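Local coordinates for protein catalase-3 (Neurospora crassa, PDB 4AJ9) that breaks down hydrogen peroxide into water and oxygen with a heme cofactor, a reaction that probably protects the cell from peroxide damage, at residues 113-121 and 193-203. Residues are numbered along the deposited sequence; the frame is centred on the assembly and turned at random.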
loop_
_atom_site.group_PDB
_atom_site.type_symbol
_atom_site.label_atom_id
_atom_site.label_comp_id
_atom_site.label_asym_id
_atom_site.label_seq_id
_atom_site.Cartn_x
_atom_site.Cartn_y
_atom_site.Cartn_z
ATOM N N ALA C 113 -20.048 -7.056 -18.436
ATOM C CA ALA C 113 -21.198 -6.454 -19.099
ATOM C C ALA C 113 -22.307 -6.011 -18.138
ATOM O O ALA C 113 -22.633 -6.700 -17.163
ATOM C CB ALA C 113 -21.763 -7.424 -20.154
ATOM N N ASP C 114 -22.890 -4.857 -18.437
ATOM C CA ASP C 114 -24.020 -4.342 -17.674
ATOM C C ASP C 114 -25.199 -5.321 -17.670
ATOM O O ASP C 114 -25.917 -5.425 -16.678
ATOM C CB ASP C 114 -24.488 -2.998 -18.240
ATOM C CG ASP C 114 -23.577 -1.833 -17.856
ATOM O OD1 ASP C 114 -22.753 -1.975 -16.917
ATOM O OD2 ASP C 114 -23.707 -0.758 -18.495
ATOM N N THR C 115 -25.396 -6.028 -18.781
ATOM C CA THR C 115 -26.558 -6.909 -18.919
ATOM C C THR C 115 -26.285 -8.388 -18.646
ATOM O O THR C 115 -27.023 -9.261 -19.123
ATOM C CB THR C 115 -27.282 -6.726 -20.301
ATOM O OG1 THR C 115 -26.393 -7.080 -21.377
ATOM C CG2 THR C 115 -27.729 -5.287 -20.476
ATOM N N ALA C 116 -25.240 -8.684 -17.877
ATOM C CA ALA C 116 -25.130 -10.005 -17.258
ATOM C C ALA C 116 -26.363 -10.205 -16.381
ATOM O O ALA C 116 -26.914 -9.230 -15.893
ATOM C CB ALA C 116 -23.883 -10.080 -16.391
ATOM N N ARG C 117 -26.786 -11.449 -16.160
ATOM C CA ARG C 117 -27.822 -11.712 -15.142
ATOM C C ARG C 117 -27.199 -11.687 -13.740
ATOM O O ARG C 117 -26.230 -12.394 -13.476
ATOM C CB ARG C 117 -28.515 -13.065 -15.371
ATOM C CG ARG C 117 -29.490 -13.422 -14.243
ATOM C CD ARG C 117 -30.160 -14.776 -14.436
ATOM N NE ARG C 117 -30.911 -14.893 -15.692
ATOM C CZ ARG C 117 -32.098 -14.336 -15.919
ATOM N NH1 ARG C 117 -32.673 -13.583 -14.989
ATOM N NH2 ARG C 117 -32.707 -14.516 -17.089
ATOM N N ASP C 118 -27.762 -10.891 -12.833
ATOM C CA ASP C 118 -27.156 -10.734 -11.512
ATOM C C ASP C 118 -28.039 -9.891 -10.615
ATOM O O ASP C 118 -28.908 -9.159 -11.091
ATOM C CB ASP C 118 -25.784 -10.059 -11.651
ATOM C CG ASP C 118 -24.829 -10.418 -10.528
ATOM O OD1 ASP C 118 -25.232 -11.147 -9.598
ATOM O OD2 ASP C 118 -23.662 -9.955 -10.577
ATOM N N VAL C 119 -27.826 -10.000 -9.312
ATOM C CA VAL C 119 -28.381 -9.019 -8.388
ATOM C C VAL C 119 -27.741 -7.678 -8.763
ATOM O O VAL C 119 -26.665 -7.670 -9.356
ATOM C CB VAL C 119 -28.034 -9.396 -6.944
ATOM C CG1 VAL C 119 -28.478 -8.319 -5.968
ATOM C CG2 VAL C 119 -28.661 -10.727 -6.589
ATOM N N HIS C 120 -28.413 -6.562 -8.474
ATOM C CA HIS C 120 -27.868 -5.241 -8.775
ATOM C C HIS C 120 -27.797 -4.381 -7.532
ATOM O O HIS C 120 -28.745 -4.348 -6.743
ATOM C CB HIS C 120 -28.726 -4.524 -9.821
ATOM C CG HIS C 120 -28.714 -5.197 -11.152
ATOM N ND1 HIS C 120 -29.292 -6.429 -11.362
ATOM C CD2 HIS C 120 -28.132 -4.847 -12.324
ATOM C CE1 HIS C 120 -29.095 -6.797 -12.616
ATOM N NE2 HIS C 120 -28.392 -5.856 -13.221
ATOM N N GLY C 121 -26.685 -3.666 -7.384
ATOM C CA GLY C 121 -26.526 -2.703 -6.306
ATOM C C GLY C 121 -27.273 -1.406 -6.578
ATOM O O GLY C 121 -27.460 -1.007 -7.733
ATOM N N ALA C 193 -33.231 -13.300 -8.748
ATOM C CA ALA C 193 -32.168 -13.084 -9.735
ATOM C C ALA C 193 -32.500 -13.792 -11.054
ATOM O O ALA C 193 -32.046 -13.380 -12.124
ATOM C CB ALA C 193 -30.815 -13.563 -9.185
ATOM N N MET C 194 -33.291 -14.862 -10.965
ATOM C CA MET C 194 -33.757 -15.582 -12.155
ATOM C C MET C 194 -34.978 -14.921 -12.796
ATOM O O MET C 194 -35.432 -15.355 -13.849
ATOM C CB MET C 194 -34.084 -17.041 -11.818
ATOM C CG MET C 194 -32.897 -17.862 -11.331
ATOM S SD MET C 194 -31.622 -18.028 -12.605
ATOM C CE MET C 194 -30.222 -17.235 -11.799
ATOM N N SER C 195 -35.506 -13.871 -12.163
ATOM C CA SER C 195 -36.626 -13.128 -12.729
ATOM C C SER C 195 -36.114 -11.910 -13.492
ATOM O O SER C 195 -34.906 -11.796 -13.764
ATOM C CB SER C 195 -37.605 -12.696 -11.626
ATOM O OG SER C 195 -37.101 -11.570 -10.911
ATOM N N GLY C 196 -37.020 -11.005 -13.852
ATOM C CA GLY C 196 -36.618 -9.792 -14.544
ATOM C C GLY C 196 -35.679 -8.929 -13.717
ATOM O O GLY C 196 -34.935 -8.112 -14.252
ATOM N N ASN C 197 -35.711 -9.093 -12.396
ATOM C CA ASN C 197 -34.811 -8.315 -11.547
ATOM C C ASN C 197 -33.348 -8.597 -11.904
ATOM O O ASN C 197 -32.469 -7.777 -11.653
ATOM C CB ASN C 197 -35.049 -8.616 -10.063
ATOM C CG ASN C 197 -36.324 -7.979 -9.536
ATOM O OD1 ASN C 197 -37.425 -8.311 -9.975
ATOM N ND2 ASN C 197 -36.179 -7.059 -8.592
ATOM N N GLY C 198 -33.096 -9.769 -12.477
ATOM C CA GLY C 198 -31.738 -10.159 -12.820
ATOM C C GLY C 198 -31.254 -9.472 -14.080
ATOM O O GLY C 198 -30.041 -9.336 -14.292
ATOM N N ILE C 199 -32.207 -9.046 -14.916
ATOM C CA ILE C 199 -31.898 -8.419 -16.207
ATOM C C ILE C 199 -32.751 -7.181 -16.499
ATOM O O ILE C 199 -33.514 -7.136 -17.487
ATOM C CB ILE C 199 -32.020 -9.420 -17.381
ATOM C CG1 ILE C 199 -33.347 -10.193 -17.310
ATOM C CG2 ILE C 199 -30.871 -10.384 -17.368
ATOM C CD1 ILE C 199 -33.533 -11.207 -18.474
ATOM N N PRO C 200 -32.615 -6.155 -15.648
ATOM C CA PRO C 200 -33.385 -4.920 -15.780
ATOM C C PRO C 200 -33.040 -4.205 -17.067
ATOM O O PRO C 200 -31.919 -4.335 -17.586
ATOM C CB PRO C 200 -32.914 -4.086 -14.575
ATOM C CG PRO C 200 -31.574 -4.640 -14.237
ATOM C CD PRO C 200 -31.691 -6.106 -14.502
ATOM N N ARG C 201 -34.009 -3.454 -17.572
ATOM C CA ARG C 201 -33.837 -2.628 -18.765
ATOM C C ARG C 201 -32.855 -1.487 -18.513
ATOM O O ARG C 201 -32.107 -1.088 -19.413
ATOM C CB ARG C 201 -35.203 -2.094 -19.220
ATOM C CG ARG C 201 -35.147 -0.855 -20.096
ATOM C CD ARG C 201 -34.371 -1.090 -21.401
ATOM N NE ARG C 201 -34.506 0.090 -22.246
ATOM C CZ ARG C 201 -33.796 1.199 -22.074
ATOM N NH1 ARG C 201 -32.876 1.263 -21.117
ATOM N NH2 ARG C 201 -34.000 2.241 -22.865
ATOM N N SER C 202 -32.838 -0.966 -17.289
ATOM C CA SER C 202 -31.860 0.062 -16.917
ATOM C C SER C 202 -31.853 0.255 -15.414
ATOM O O SER C 202 -32.721 -0.277 -14.718
ATOM C CB SER C 202 -32.190 1.393 -17.583
ATOM O OG SER C 202 -33.142 2.117 -16.818
ATOM N N TYR C 203 -30.875 1.016 -14.915
ATOM C CA TYR C 203 -30.818 1.367 -13.496
ATOM C C TYR C 203 -32.063 2.164 -13.151
ATOM O O TYR C 203 -32.585 2.076 -12.038
ATOM C CB TYR C 203 -29.601 2.242 -13.201
ATOM C CG TYR C 203 -28.243 1.620 -13.488
ATOM C CD1 TYR C 203 -28.013 0.258 -13.327
ATOM C CD2 TYR C 203 -27.175 2.426 -13.873
ATOM C CE1 TYR C 203 -26.731 -0.291 -13.584
ATOM C CE2 TYR C 203 -25.930 1.900 -14.126
ATOM C CZ TYR C 203 -25.705 0.548 -13.970
ATOM O OH TYR C 203 -24.436 0.069 -14.236
HETATM O O HOH W 1 -21.980 0.281 -15.447
HETATM O O HOH W 2 -35.479 -13.965 -16.379
#
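Arg117 reaches the C-terminal end of helix 187-193 and the turn beyond it, giving NH1 to two backbone carbonyls. Arg117 NH1 donates to Ala193 O at 2.9 Å, nearly in the guanidinium plane and onto a carbonyl lone pair; a weak bond joins NH1 to Ser195 O. NH2 donates to a water that in turn donates to Met194 O. With CG anti to the backbone N (chi1 174°) and a bend at chi3, Arg117 CD lies 3.6 Å from Met194 CE, while Ile199 CG2 lies over one face of the guanidinium. Helix 454-468 adds Ala463 and Glu467 to the surroundings of Arg117. Replacing Arg117 by alanine is likely to cost Ala193 O its donor across the contact and open a gap beside Met194 CE and Ile199, though Ser195 O would keep Gly198 N.

Between backbones, Asp118 N donates to Gly198 O at 3.1 Å, and the CA-H of Arg117 also points at that oxygen.

His120 presents one ring face to Pro200, whose CG sits 3.7 Å from the centroid in a CH-pi contact.

Water 1 links Asp114 OD1 to Tyr203 OH; Asp114 is also salt-bridged to Arg67.

Across this contact the guanidinium is thus met by peptide carbonyls and not by a carboxylate, tying the helix end to the loop that enters strand 121-128, where Gly121 touches the heme and Val119 neighbours the predicted active-site Asn138.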